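Local coordinates for protein histone-lysine N-methyltransferase, H3 lysine-9 specific SUVH6 (Arabidopsis thaliana, PDB 6A5M) that transfers methyl groups from S-adenosylmethionine to histone H3 and probably recognises methylated DNA through its SRA domain, at residues R172-K177 against Y190-L195; T109-S114 against D125-T130; R43-A48 against Y80-N85. The protein carries 1 engineered substitution. One frame throughout, in Å; residues are numbered along the deposited sequence.

Interaction 1 (R172-K177 against Y190-L195)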
ATOM      1  N   ARG A 172      14.137   1.188  18.937  1.00 30.18           N
ATOM      2  CA  ARG A 172      13.298   0.855  17.782  1.00 28.41           C
ATOM      3  C   ARG A 172      13.887  -0.320  17.009  1.00 30.00           C
ATOM      4  O   ARG A 172      15.086  -0.347  16.739  1.00 32.52           O
ATOM      5  CB  ARG A 172      13.132   2.055  16.851  1.00 26.95           C
ATOM      6  CG  ARG A 172      12.201   3.130  17.397  1.00 29.07           C
ATOM      7  CD  ARG A 172      11.934   4.230  16.379  1.00 27.92           C
ATOM      8  NE  ARG A 172      13.162   4.907  15.978  1.00 28.26           N
ATOM      9  CZ  ARG A 172      13.759   5.863  16.688  1.00 30.77           C
ATOM     10  NH1 ARG A 172      13.252   6.263  17.853  1.00 27.26           N
ATOM     11  NH2 ARG A 172      14.877   6.407  16.238  1.00 28.33           N
ATOM     12  N   VAL A 173      13.053  -1.302  16.672  1.00 28.10           N
ATOM     13  CA  VAL A 173      13.531  -2.416  15.866  1.00 30.07           C
ATOM     14  C   VAL A 173      12.895  -2.422  14.482  1.00 32.47           C
ATOM     15  O   VAL A 173      11.673  -2.351  14.328  1.00 33.60           O
ATOM     16  CB  VAL A 173      13.288  -3.771  16.547  1.00 27.69           C
ATOM     17  CG1 VAL A 173      13.614  -4.914  15.582  1.00 24.29           C
ATOM     18  CG2 VAL A 173      14.159  -3.885  17.784  1.00 26.68           C
ATOM     19  N   ILE A 174      13.763  -2.475  13.478  1.00 31.51           N
ATOM     20  CA  ILE A 174      13.350  -2.577  12.087  1.00 30.22           C
ATOM     21  C   ILE A 174      13.854  -3.899  11.547  1.00 30.50           C
ATOM     22  O   ILE A 174      15.051  -4.175  11.541  1.00 31.27           O
ATOM     23  CB  ILE A 174      13.895  -1.421  11.223  1.00 28.82           C
ATOM     24  CG1 ILE A 174      13.194  -0.100  11.571  1.00 31.97           C
ATOM     25  CG2 ILE A 174      13.681  -1.713   9.771  1.00 25.82           C
ATOM     26  CD1 ILE A 174      13.824   0.637  12.697  1.00 31.96           C
ATOM     27  N   ARG A 175      12.919  -4.723  11.111  1.00 30.40           N
ATOM     28  CA  ARG A 175      13.222  -6.034  10.595  1.00 32.32           C
ATOM     29  C   ARG A 175      13.482  -5.930   9.093  1.00 34.38           C
ATOM     30  O   ARG A 175      12.636  -5.440   8.342  1.00 35.21           O
ATOM     31  CB  ARG A 175      12.063  -6.974  10.913  1.00 34.42           C
ATOM     32  CG  ARG A 175      12.378  -8.447  10.835  1.00 39.16           C
ATOM     33  CD  ARG A 175      11.278  -9.268  11.517  1.00 42.12           C
ATOM     34  NE  ARG A 175       9.923  -8.802  11.205  1.00 40.66           N
ATOM     35  CZ  ARG A 175       9.250  -9.158  10.114  1.00 41.74           C
ATOM     36  NH1 ARG A 175       9.813  -9.962   9.220  1.00 46.21           N
ATOM     37  NH2 ARG A 175       8.022  -8.711   9.906  1.00 38.61           N
ATOM     38  N   GLY A 176      14.659  -6.359   8.655  1.00 37.96           N
ATOM     39  CA  GLY A 176      14.989  -6.309   7.241  1.00 43.28           C
ATOM     40  C   GLY A 176      15.163  -7.676   6.606  1.00 52.59           C
ATOM     41  O   GLY A 176      16.020  -8.455   7.009  1.00 52.84           O
ATOM     42  N   LYS A 177      14.340  -7.977   5.608  1.00 59.04           N
ATOM     43  CA  LYS A 177      14.500  -9.200   4.815  1.00 64.39           C
ATOM     44  C   LYS A 177      15.819  -9.157   4.016  1.00 66.80           C
ATOM     45  O   LYS A 177      16.203  -8.084   3.548  1.00 64.51           O
ATOM     46  CB  LYS A 177      13.287  -9.359   3.880  1.00 68.43           C
ATOM     47  CG  LYS A 177      13.064 -10.750   3.288  1.00 73.27           C
ATOM     48  CD  LYS A 177      11.601 -11.189   3.415  1.00 73.62           C
ATOM     49  CE  LYS A 177      11.434 -12.644   3.000  1.00 75.78           C
ATOM     50  NZ  LYS A 177      10.061 -12.954   2.507  1.00 77.55           N
ATOM     51  N   TYR A 190      11.380  -3.723   4.601  1.00 37.72           N
ATOM     52  CA  TYR A 190      11.690  -3.305   5.964  1.00 31.33           C
ATOM     53  C   TYR A 190      10.397  -3.147   6.751  1.00 29.33           C
ATOM     54  O   TYR A 190       9.431  -2.557   6.276  1.00 33.85           O
ATOM     55  CB  TYR A 190      12.514  -2.005   5.972  1.00 30.17           C
ATOM     56  CG  TYR A 190      13.881  -2.180   5.353  1.00 30.16           C
ATOM     57  CD1 TYR A 190      14.080  -1.979   3.994  1.00 34.10           C
ATOM     58  CD2 TYR A 190      14.970  -2.568   6.122  1.00 31.27           C
ATOM     59  CE1 TYR A 190      15.334  -2.164   3.417  1.00 34.88           C
ATOM     60  CE2 TYR A 190      16.228  -2.750   5.551  1.00 29.79           C
ATOM     61  CZ  TYR A 190      16.397  -2.547   4.208  1.00 33.41           C
ATOM     62  OH  TYR A 190      17.635  -2.731   3.650  1.00 39.83           O
ATOM     63  N   VAL A 191      10.372  -3.703   7.952  1.00 27.37           N
ATOM     64  CA  VAL A 191       9.187  -3.634   8.789  1.00 28.36           C
ATOM     65  C   VAL A 191       9.555  -3.073  10.150  1.00 29.94           C
ATOM     66  O   VAL A 191      10.441  -3.602  10.829  1.00 28.18           O
ATOM     67  CB  VAL A 191       8.535  -5.015   8.972  1.00 28.03           C
ATOM     68  CG1 VAL A 191       7.316  -4.901   9.851  1.00 27.27           C
ATOM     69  CG2 VAL A 191       8.184  -5.636   7.616  1.00 30.23           C
ATOM     70  N   TYR A 192       8.886  -1.992  10.542  1.00 28.61           N
ATOM     71  CA  TYR A 192       9.029  -1.460  11.894  1.00 25.12           C
ATOM     72  C   TYR A 192       8.221  -2.314  12.866  1.00 28.27           C
ATOM     73  O   TYR A 192       6.987  -2.337  12.809  1.00 29.07           O
ATOM     74  CB  TYR A 192       8.571  -0.002  11.966  1.00 25.59           C
ATOM     75  CG  TYR A 192       8.583   0.575  13.365  1.00 25.97           C
ATOM     76  CD1 TYR A 192       9.683   0.395  14.202  1.00 28.54           C
ATOM     77  CD2 TYR A 192       7.506   1.318  13.841  1.00 26.00           C
ATOM     78  CE1 TYR A 192       9.703   0.922  15.491  1.00 29.20           C
ATOM     79  CE2 TYR A 192       7.511   1.850  15.127  1.00 29.95           C
ATOM     80  CZ  TYR A 192       8.613   1.646  15.946  1.00 31.58           C
ATOM     81  OH  TYR A 192       8.635   2.172  17.216  1.00 38.22           O
ATOM     82  N   ASP A 193       8.919  -3.004  13.761  1.00 27.82           N
ATOM     83  CA  ASP A 193       8.275  -3.935  14.681  1.00 28.32           C
ATOM     84  C   ASP A 193       8.038  -3.341  16.071  1.00 29.58           C
ATOM     85  O   ASP A 193       7.467  -3.994  16.938  1.00 33.14           O
ATOM     86  CB  ASP A 193       9.105  -5.228  14.778  1.00 28.63           C
ATOM     87  CG  ASP A 193       8.732  -6.233  13.689  1.00 31.86           C
ATOM     88  OD1 ASP A 193       7.653  -6.049  13.093  1.00 35.18           O
ATOM     89  OD2 ASP A 193       9.483  -7.204  13.437  1.00 32.52           O
ATOM     90  N   GLY A 194       8.474  -2.106  16.285  1.00 30.59           N
ATOM     91  CA  GLY A 194       8.179  -1.424  17.533  1.00 31.98           C
ATOM     92  C   GLY A 194       9.326  -1.309  18.519  1.00 31.78           C
ATOM     93  O   GLY A 194      10.508  -1.417  18.156  1.00 29.35           O
ATOM     94  N   LEU A 195       8.967  -1.101  19.785  1.00 30.36           N
ATOM     95  CA  LEU A 195       9.943  -0.756  20.813  1.00 30.26           C
ATOM     96  C   LEU A 195      10.362  -1.970  21.629  1.00 31.34           C
ATOM     97  O   LEU A 195       9.532  -2.799  22.009  1.00 34.13           O
ATOM     98  CB  LEU A 195       9.381   0.339  21.739  1.00 29.47           C
ATOM     99  CG  LEU A 195       8.987   1.676  21.095  1.00 27.55           C
ATOM    100  CD1 LEU A 195       8.456   2.639  22.153  1.00 28.83           C
ATOM    101  CD2 LEU A 195      10.151   2.303  20.331  1.00 27.91           C
TER

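Interaction 2 (T109-S114 against D125-T130)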
ATOM      1  N   THR A 109      19.146   4.191  19.709  1.00 33.31           N
ATOM      2  CA  THR A 109      17.794   4.620  19.403  1.00 31.42           C
ATOM      3  C   THR A 109      17.152   3.617  18.472  1.00 29.83           C
ATOM      4  O   THR A 109      15.936   3.385  18.536  1.00 29.03           O
ATOM      5  CB  THR A 109      17.753   5.988  18.736  1.00 31.74           C
ATOM      6  OG1 THR A 109      18.541   5.954  17.540  1.00 33.72           O
ATOM      7  CG2 THR A 109      18.293   7.050  19.673  1.00 32.82           C
ATOM      8  N   SER A 110      17.961   3.015  17.603  1.00 27.79           N
ATOM      9  CA  SER A 110      17.365   2.217  16.533  1.00 29.58           C
ATOM     10  C   SER A 110      18.263   1.083  16.047  1.00 31.19           C
ATOM     11  O   SER A 110      19.465   1.282  15.911  1.00 27.63           O
ATOM     12  CB  SER A 110      17.014   3.129  15.354  1.00 31.83           C
ATOM     13  OG  SER A 110      16.117   2.497  14.462  1.00 40.55           O
ATOM     14  N   ILE A 111      17.688  -0.092  15.773  1.00 27.79           N
ATOM     15  CA  ILE A 111      18.461  -1.142  15.104  1.00 31.03           C
ATOM     16  C   ILE A 111      17.742  -1.775  13.914  1.00 31.88           C
ATOM     17  O   ILE A 111      16.517  -1.898  13.889  1.00 31.20           O
ATOM     18  CB  ILE A 111      18.870  -2.283  16.069  1.00 28.50           C
ATOM     19  CG1 ILE A 111      17.651  -2.961  16.677  1.00 30.41           C
ATOM     20  CG2 ILE A 111      19.775  -1.771  17.168  1.00 27.15           C
ATOM     21  CD1 ILE A 111      18.019  -4.197  17.471  1.00 33.64           C
ATOM     22  N   VAL A 112      18.541  -2.177  12.930  1.00 33.05           N
ATOM     23  CA  VAL A 112      18.056  -2.882  11.764  1.00 29.68           C
ATOM     24  C   VAL A 112      18.538  -4.323  11.849  1.00 33.09           C
ATOM     25  O   VAL A 112      19.695  -4.638  11.559  1.00 36.72           O
ATOM     26  CB  VAL A 112      18.532  -2.216  10.442  1.00 32.33           C
ATOM     27  CG1 VAL A 112      18.176  -3.067   9.238  1.00 26.91           C
ATOM     28  CG2 VAL A 112      17.942  -0.793  10.300  1.00 30.78           C
ATOM     29  N   ALA A 113      17.637  -5.181  12.307  1.00 29.70           N
ATOM     30  CA  ALA A 113      17.828  -6.616  12.265  1.00 32.72           C
ATOM     31  C   ALA A 113      17.545  -7.086  10.869  1.00 42.79           C
ATOM     32  O   ALA A 113      16.419  -7.530  10.556  1.00 50.25           O
ATOM     33  CB  ALA A 113      16.915  -7.329  13.254  1.00 30.41           C
ATOM     34  N   SER A 114      18.551  -6.963  10.012  1.00 43.65           N
ATOM     35  CA  SER A 114      18.441  -7.532   8.671  1.00 45.45           C
ATOM     36  C   SER A 114      18.706  -9.058   8.602  1.00 63.23           C
ATOM     37  O   SER A 114      19.796  -9.503   8.995  1.00 62.06           O
ATOM     38  CB  SER A 114      19.377  -6.768   7.690  1.00 60.70           C
ATOM     39  OG  SER A 114      20.648  -7.382   7.693  1.00 61.99           O
ATOM     40  N   ASP A 125       8.069 -12.268  21.451  1.00 34.31           N
ATOM     41  CA  ASP A 125       8.436 -11.033  22.154  1.00 39.53           C
ATOM     42  C   ASP A 125       9.956 -10.890  22.371  1.00 38.58           C
ATOM     43  O   ASP A 125      10.436  -9.842  22.818  1.00 37.73           O
ATOM     44  CB  ASP A 125       7.707 -10.943  23.507  1.00 50.24           C
ATOM     45  CG  ASP A 125       8.026 -12.115  24.443  1.00 58.15           C
ATOM     46  OD1 ASP A 125       8.008 -13.282  23.990  1.00 62.24           O
ATOM     47  OD2 ASP A 125       8.272 -11.869  25.646  1.00 60.03           O
ATOM     48  N   VAL A 126      10.706 -11.936  22.045  1.00 34.62           N
ATOM     49  CA  VAL A 126      12.149 -11.946  22.278  1.00 40.37           C
ATOM     50  C   VAL A 126      12.932 -11.932  20.963  1.00 44.23           C
ATOM     51  O   VAL A 126      12.561 -12.593  19.996  1.00 50.76           O
ATOM     52  CB  VAL A 126      12.558 -13.183  23.123  1.00 51.72           C
ATOM     53  CG1 VAL A 126      14.070 -13.330  23.202  1.00 50.86           C
ATOM     54  CG2 VAL A 126      11.960 -13.078  24.513  1.00 53.54           C
ATOM     55  N   LEU A 127      14.018 -11.173  20.932  1.00 42.52           N
ATOM     56  CA  LEU A 127      14.831 -11.041  19.733  1.00 39.87           C
ATOM     57  C   LEU A 127      16.305 -11.201  20.110  1.00 37.71           C
ATOM     58  O   LEU A 127      16.747 -10.631  21.102  1.00 35.86           O
ATOM     59  CB  LEU A 127      14.551  -9.678  19.073  1.00 40.30           C
ATOM     60  CG  LEU A 127      15.214  -9.144  17.798  1.00 43.84           C
ATOM     61  CD1 LEU A 127      16.435  -8.294  18.103  1.00 46.00           C
ATOM     62  CD2 LEU A 127      15.535 -10.266  16.816  1.00 46.81           C
ATOM     63  N   THR A 128      17.055 -11.997  19.347  1.00 37.47           N
ATOM     64  CA  THR A 128      18.508 -12.089  19.527  1.00 35.82           C
ATOM     65  C   THR A 128      19.210 -11.380  18.372  1.00 33.09           C
ATOM     66  O   THR A 128      18.990 -11.710  17.205  1.00 34.86           O
ATOM     67  CB  THR A 128      19.005 -13.552  19.605  1.00 38.05           C
ATOM     68  OG1 THR A 128      18.371 -14.225  20.700  1.00 43.92           O
ATOM     69  CG2 THR A 128      20.512 -13.597  19.800  1.00 34.42           C
ATOM     70  N   TYR A 129      20.052 -10.408  18.705  1.00 32.23           N
ATOM     71  CA  TYR A 129      20.662  -9.506  17.727  1.00 27.50           C
ATOM     72  C   TYR A 129      22.183  -9.586  17.762  1.00 29.26           C
ATOM     73  O   TYR A 129      22.784  -9.489  18.831  1.00 31.67           O
ATOM     74  CB  TYR A 129      20.210  -8.072  18.005  1.00 30.35           C
ATOM     75  CG  TYR A 129      20.697  -7.046  17.009  1.00 32.81           C
ATOM     76  CD1 TYR A 129      20.111  -6.941  15.752  1.00 35.61           C
ATOM     77  CD2 TYR A 129      21.717  -6.168  17.328  1.00 33.70           C
ATOM     78  CE1 TYR A 129      20.547  -6.006  14.837  1.00 35.20           C
ATOM     79  CE2 TYR A 129      22.159  -5.226  16.414  1.00 34.63           C
ATOM     80  CZ  TYR A 129      21.563  -5.152  15.172  1.00 35.91           C
ATOM     81  OH  TYR A 129      21.988  -4.221  14.256  1.00 42.38           O
ATOM     82  N   THR A 130      22.815  -9.751  16.608  1.00 31.44           N
ATOM     83  CA  THR A 130      24.277  -9.765  16.553  1.00 34.63           C
ATOM     84  C   THR A 130      24.814  -8.343  16.414  1.00 34.24           C
ATOM     85  O   THR A 130      24.211  -7.508  15.741  1.00 32.49           O
ATOM     86  CB  THR A 130      24.794 -10.637  15.390  1.00 35.29           C
ATOM     87  OG1 THR A 130      24.232 -11.949  15.496  1.00 40.28           O
ATOM     88  CG2 THR A 130      26.311 -10.747  15.422  1.00 34.97           C
TER

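Interaction 3 (R43-A48 against Y80-N85)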
ATOM      1  N   ARG A  43      20.395   3.903  -9.417  1.00 46.31           N
ATOM      2  CA  ARG A  43      19.894   3.876  -8.044  1.00 42.61           C
ATOM      3  C   ARG A  43      18.760   4.871  -7.883  1.00 42.33           C
ATOM      4  O   ARG A  43      18.981   5.986  -7.409  1.00 41.46           O
ATOM      5  CB  ARG A  43      21.003   4.215  -7.041  1.00 40.44           C
ATOM      6  CG  ARG A  43      22.185   3.271  -7.015  1.00 44.67           C
ATOM      7  CD  ARG A  43      21.877   1.964  -6.296  1.00 49.47           C
ATOM      8  NE  ARG A  43      21.194   2.164  -5.014  1.00 53.06           N
ATOM      9  CZ  ARG A  43      21.796   2.515  -3.880  1.00 55.01           C
ATOM     10  NH1 ARG A  43      23.108   2.731  -3.852  1.00 55.62           N
ATOM     11  NH2 ARG A  43      21.079   2.661  -2.771  1.00 53.71           N
ATOM     12  N   ILE A  44      17.547   4.483  -8.266  1.00 41.93           N
ATOM     13  CA  ILE A  44      16.426   5.411  -8.202  1.00 39.59           C
ATOM     14  C   ILE A  44      16.158   5.884  -6.769  1.00 39.79           C
ATOM     15  O   ILE A  44      15.704   7.015  -6.562  1.00 43.61           O
ATOM     16  CB  ILE A  44      15.135   4.798  -8.789  1.00 37.83           C
ATOM     17  CG1 ILE A  44      14.701   3.565  -8.002  1.00 39.70           C
ATOM     18  CG2 ILE A  44      15.337   4.449 -10.258  1.00 36.25           C
ATOM     19  CD1 ILE A  44      13.551   2.803  -8.651  1.00 40.00           C
ATOM     20  N   ASP A  45      16.450   5.042  -5.780  1.00 38.30           N
ATOM     21  CA  ASP A  45      16.226   5.439  -4.394  1.00 36.70           C
ATOM     22  C   ASP A  45      17.176   6.575  -4.011  1.00 37.98           C
ATOM     23  O   ASP A  45      16.787   7.495  -3.288  1.00 39.66           O
ATOM     24  CB  ASP A  45      16.387   4.253  -3.433  1.00 35.87           C
ATOM     25  CG  ASP A  45      17.756   3.602  -3.525  1.00 38.40           C
ATOM     26  OD1 ASP A  45      18.334   3.576  -4.627  1.00 40.71           O
ATOM     27  OD2 ASP A  45      18.262   3.119  -2.492  1.00 39.33           O
ATOM     28  N   PHE A  46      18.407   6.535  -4.521  1.00 38.34           N
ATOM     29  CA  PHE A  46      19.389   7.569  -4.206  1.00 37.12           C
ATOM     30  C   PHE A  46      19.116   8.887  -4.940  1.00 38.54           C
ATOM     31  O   PHE A  46      19.315   9.968  -4.384  1.00 41.26           O
ATOM     32  CB  PHE A  46      20.804   7.085  -4.524  1.00 40.12           C
ATOM     33  CG  PHE A  46      21.882   8.012  -4.009  1.00 47.04           C
ATOM     34  CD1 PHE A  46      22.226   8.017  -2.663  1.00 48.54           C
ATOM     35  CD2 PHE A  46      22.535   8.891  -4.862  1.00 47.31           C
ATOM     36  CE1 PHE A  46      23.216   8.872  -2.183  1.00 48.99           C
ATOM     37  CE2 PHE A  46      23.523   9.748  -4.384  1.00 49.57           C
ATOM     38  CZ  PHE A  46      23.861   9.738  -3.043  1.00 49.28           C
ATOM     39  N   GLU A  47      18.661   8.802  -6.186  1.00 35.89           N
ATOM     40  CA  GLU A  47      18.286   9.994  -6.933  1.00 36.55           C
ATOM     41  C   GLU A  47      17.060  10.667  -6.318  1.00 35.23           C
ATOM     42  O   GLU A  47      17.054  11.885  -6.116  1.00 39.69           O
ATOM     43  CB  GLU A  47      18.028   9.642  -8.395  1.00 41.29           C
ATOM     44  CG  GLU A  47      19.216   8.980  -9.041  1.00 46.71           C
ATOM     45  CD  GLU A  47      19.103   8.896 -10.543  1.00 51.97           C
ATOM     46  OE1 GLU A  47      18.113   9.418 -11.105  1.00 53.99           O
ATOM     47  OE2 GLU A  47      20.015   8.307 -11.157  1.00 54.11           O
ATOM     48  N   ALA A  48      16.033   9.872  -6.016  1.00 33.20           N
ATOM     49  CA  ALA A  48      14.826  10.381  -5.371  1.00 32.04           C
ATOM     50  C   ALA A  48      15.161  11.009  -4.028  1.00 32.95           C
ATOM     51  O   ALA A  48      14.722  12.118  -3.715  1.00 35.28           O
ATOM     52  CB  ALA A  48      13.796   9.255  -5.188  1.00 30.90           C
ATOM     53  N   TYR A  80      12.639   0.732   0.674  1.00 31.56           N
ATOM     54  CA  TYR A  80      14.055   1.081   0.642  1.00 32.48           C
ATOM     55  C   TYR A  80      14.578   1.497   2.006  1.00 35.17           C
ATOM     56  O   TYR A  80      13.908   2.224   2.729  1.00 36.92           O
ATOM     57  CB  TYR A  80      14.306   2.221  -0.349  1.00 33.64           C
ATOM     58  CG  TYR A  80      14.005   1.880  -1.785  1.00 33.99           C
ATOM     59  CD1 TYR A  80      14.867   1.082  -2.523  1.00 33.04           C
ATOM     60  CD2 TYR A  80      12.865   2.369  -2.409  1.00 34.98           C
ATOM     61  CE1 TYR A  80      14.601   0.775  -3.846  1.00 34.76           C
ATOM     62  CE2 TYR A  80      12.587   2.065  -3.723  1.00 36.62           C
ATOM     63  CZ  TYR A  80      13.463   1.269  -4.441  1.00 39.05           C
ATOM     64  OH  TYR A  80      13.191   0.968  -5.759  1.00 42.81           O
ATOM     65  N   ARG A  81      15.797   1.073   2.333  1.00 33.69           N
ATOM     66  CA  ARG A  81      16.448   1.481   3.574  1.00 32.58           C
ATOM     67  C   ARG A  81      16.528   3.007   3.702  1.00 30.71           C
ATOM     68  O   ARG A  81      16.431   3.558   4.801  1.00 28.55           O
ATOM     69  CB  ARG A  81      17.848   0.881   3.659  1.00 36.78           C
ATOM     70  CG  ARG A  81      18.477   0.937   5.045  1.00 39.39           C
ATOM     71  CD  ARG A  81      19.896   0.414   4.982  1.00 44.81           C
ATOM     72  NE  ARG A  81      20.391  -0.093   6.262  1.00 46.62           N
ATOM     73  CZ  ARG A  81      20.537  -1.387   6.548  1.00 48.99           C
ATOM     74  NH1 ARG A  81      20.226  -2.326   5.652  1.00 45.19           N
ATOM     75  NH2 ARG A  81      21.002  -1.747   7.735  1.00 52.28           N
HETATM   76  N   MSE A  82      16.691   3.695   2.578  1.00 31.09           N
HETATM   77  CA  MSE A  82      16.787   5.149   2.616  1.00 32.70           C
HETATM   78  C   MSE A  82      15.509   5.852   3.043  1.00 26.77           C
HETATM   79  O   MSE A  82      15.551   7.034   3.363  1.00 28.07           O
HETATM   80  CB  MSE A  82      17.225   5.690   1.266  1.00 35.95           C
HETATM   81  CG  MSE A  82      18.723   5.700   1.169  1.00 43.69           C
HETATM   82 SE   MSE A  82      19.405   6.826  -0.230  0.55 69.85          SE
HETATM   83  CE  MSE A  82      20.101   5.414  -1.363  1.00 54.69           C
ATOM     84  N   GLU A  83      14.382   5.147   3.036  1.00 24.95           N
ATOM     85  CA  GLU A  83      13.157   5.693   3.628  1.00 30.29           C
ATOM     86  C   GLU A  83      13.337   5.929   5.131  1.00 30.15           C
ATOM     87  O   GLU A  83      12.827   6.906   5.688  1.00 32.09           O
ATOM     88  CB  GLU A  83      11.973   4.757   3.388  1.00 31.41           C
ATOM     89  CG  GLU A  83      11.526   4.672   1.928  1.00 34.44           C
ATOM     90  CD  GLU A  83      10.418   3.657   1.729  1.00 35.30           C
ATOM     91  OE1 GLU A  83       9.271   3.945   2.130  1.00 33.50           O
ATOM     92  OE2 GLU A  83      10.698   2.566   1.184  1.00 37.66           O
ATOM     93  N   LEU A  84      14.053   5.017   5.783  1.00 31.49           N
ATOM     94  CA  LEU A  84      14.368   5.162   7.197  1.00 30.71           C
ATOM     95  C   LEU A  84      15.166   6.437   7.411  1.00 31.39           C
ATOM     96  O   LEU A  84      14.993   7.115   8.417  1.00 34.35           O
ATOM     97  CB  LEU A  84      15.160   3.959   7.714  1.00 29.99           C
ATOM     98  CG  LEU A  84      14.681   2.560   7.314  1.00 28.55           C
ATOM     99  CD1 LEU A  84      15.551   1.506   7.980  1.00 27.89           C
ATOM    100  CD2 LEU A  84      13.238   2.361   7.672  1.00 26.86           C
ATOM    101  N   ASN A  85      16.046   6.748   6.456  1.00 27.07           N
ATOM    102  CA  ASN A  85      16.874   7.949   6.527  1.00 30.16           C
ATOM    103  C   ASN A  85      16.026   9.202   6.328  1.00 30.12           C
ATOM    104  O   ASN A  85      16.137  10.169   7.084  1.00 30.40           O
ATOM    105  CB  ASN A  85      18.001   7.919   5.482  1.00 35.81           C
ATOM    106  CG  ASN A  85      18.987   6.763   5.696  1.00 46.08           C
ATOM    107  OD1 ASN A  85      19.671   6.325   4.759  1.00 45.72           O
ATOM    108  ND2 ASN A  85      19.055   6.261   6.928  1.00 49.27           N
TER
HETATM  109  O   HOH W   1      17.943   2.538  -0.070  1.00 29.15           O

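Interaction 1 (R172-K177 against Y190-L195)
Strands 172-176 and 190-195 run antiparallel, their axes 149° apart, and Arg-175 and Val-191 join them by two backbone bonds, the shorter from Arg-175 N to Val-191 O at 2.7 Å. Farther along, Val-173 takes the N-H of Asp-193 on its oxygen but gives its own N-H to Gly-194 O, so two residues sit opposite one, a beta bulge. Gly-194 has a positive phi (105°) at which a CB would be jammed against the preceding carbonyl.

Arg-175 and Val-191 share one face, and the Asp-193 carboxylate reaches across to the arginine. The bend of the arginine chain at chi3 (43°) swings NE to the syn side of Asp-193 OD2, 2.8 Å away, in a salt bridge whose two planes are nearly coplanar. NH2 runs alongside the branches of Val-191, 3.8 Å from its CG2, and Tyr-117 adds a cation-pi contact. With an alanine here, the Asp-193 carboxylate would probably lose its charged mate and Val-191 the flank that the arginine chain gives it.

On the other face, the edge of the Tyr-190 ring meets Ile-174, with CD2 4.0 Å from CG2. Gly-176 suits its place because a CB there would press on that ring. Arg-172 lends its aliphatic CG to Leu-195 CD2 at 3.7 Å.

Both faces of this SRA-domain sheet thus carry an arginine: Arg-175 is paired with a carboxylate, whereas Arg-172 gives its N-H groups to main-chain oxygens such as Gly-67 O.

Interaction 2 (T109-S114 against D125-T130)
Tyr-129 lies across Ile-111 and Ala-113 where strand 126-130 passes strand 109-114 at 94°, the axes 8.3 Å apart. Such a gap is too wide for backbone pairing, and side chains must fill it. From CB, the tyrosine chain leaves with CG opposite the backbone N (chi1 -176°), which extends the ring toward the other strand. CG comes beneath the terminal methyl of Ile-111, whose CD1 stands 3.9 Å from the ring centroid and close to its normal: a CH-pi contact over the middle of one face. CD1 of the ring also touches Ala-113, 4.1 Å from its CB, and CE1 goes on to the Ala-113 CA at 3.8 Å, which sits at the ring edge. Beneath Ile-111 CB comes CZ, 4.0 Å away, so the two side chains slide past one another in opposite directions. At the tip, OH lies 3.6 Å from Val-112 O, a packing distance; that carbonyl instead takes a weak bond from Ser-114 N across the inverse gamma turn centred on Ala-113.

Leu-127 extends the apolar patch, its CD1 4.4 Å from Ile-111 CD1, and Ile-97 and Leu-217 from adjoining strands press on the same cluster. A small alanine leaves space for the ring edge, while the long isoleucine reaches its face. With no directional polar bond between these two strands of the SRA-domain sheet, shape fit and CH-pi contact decide how they sit.

Interaction 3 (R43-A48 against Y80-N85)
Asp-45 and Tyr-80 meet through carbon: the aspartate CB lies over one face of the tyrosine ring, 3.8 Å from its centroid and 18° off the normal, in a CH-pi contact. Ile-44 comes to the far end of the same ring at about a right angle, its CD1 3.4 Å from Tyr-80 OH. A tyrosine suits this place because its long flat ring serves two successive residues at the start of helix 44-54.

The second group centres on Met-82, present as selenomethionine. Bent at chi3 (-112°), its chain puts CE among three side chains of the other segment. The methyl lies at the edge of the Phe-46 ring, 3.6 Å from CD1, with the selenium set obliquely to that ring in a Met-aromatic contact. Met-82 CE also sits 3.2 Å from Asp-45 OD2, and the guanidinium of Arg-43 packs against this methyl from another direction. A slim, flexible chain fits this niche between a ring and an ion pair.

Polar bonds form the third group. Asp-45 turns its carboxylate back to Arg-43, at the N-cap position of the helix, and OD2 accepts from NH2 at 2.9 Å on its syn lone pair; the partner bond from NE to OD1 is weak. One water appears to link the segments, donating to Asp-45 OD2 and accepting from Met-82 N, though its 2.5 Å approach to OD2 is doubtfully short. Within the second segment, the Glu-83 side chain folds back so that OE2 takes the Tyr-80 N-H at 2.7 Å, while its OE1 holds His-18 of helix 6-29.

Much of the Asp-45 charge is probably balanced locally by Arg-43, which would help a buried carboxylate to share a join between two helices that is otherwise made by methyl, ring and selenium.

Interactions 1 and 2 belong to one mixed sheet and are mostly buried, whereas interaction 3 joins two helices at the surface. Strand 171-176 is the neighbour of strand 105-114, so the first two contacts share a seam: Arg-172 O and Ile-111 N lie at hydrogen-bonding distance, and Val-173 packs on Ile-111. Their chemistry differs with strand geometry, backbone bonds and a salt bridge between adjacent strands giving way to apolar contact alone across orthogonal ones. Interaction 3 relies on carbon contacts, an ion pair within one segment and, less surely, a water. Its helix 81-87 also reaches the sheet, Leu-84 touching both Ile-174 and Val-112.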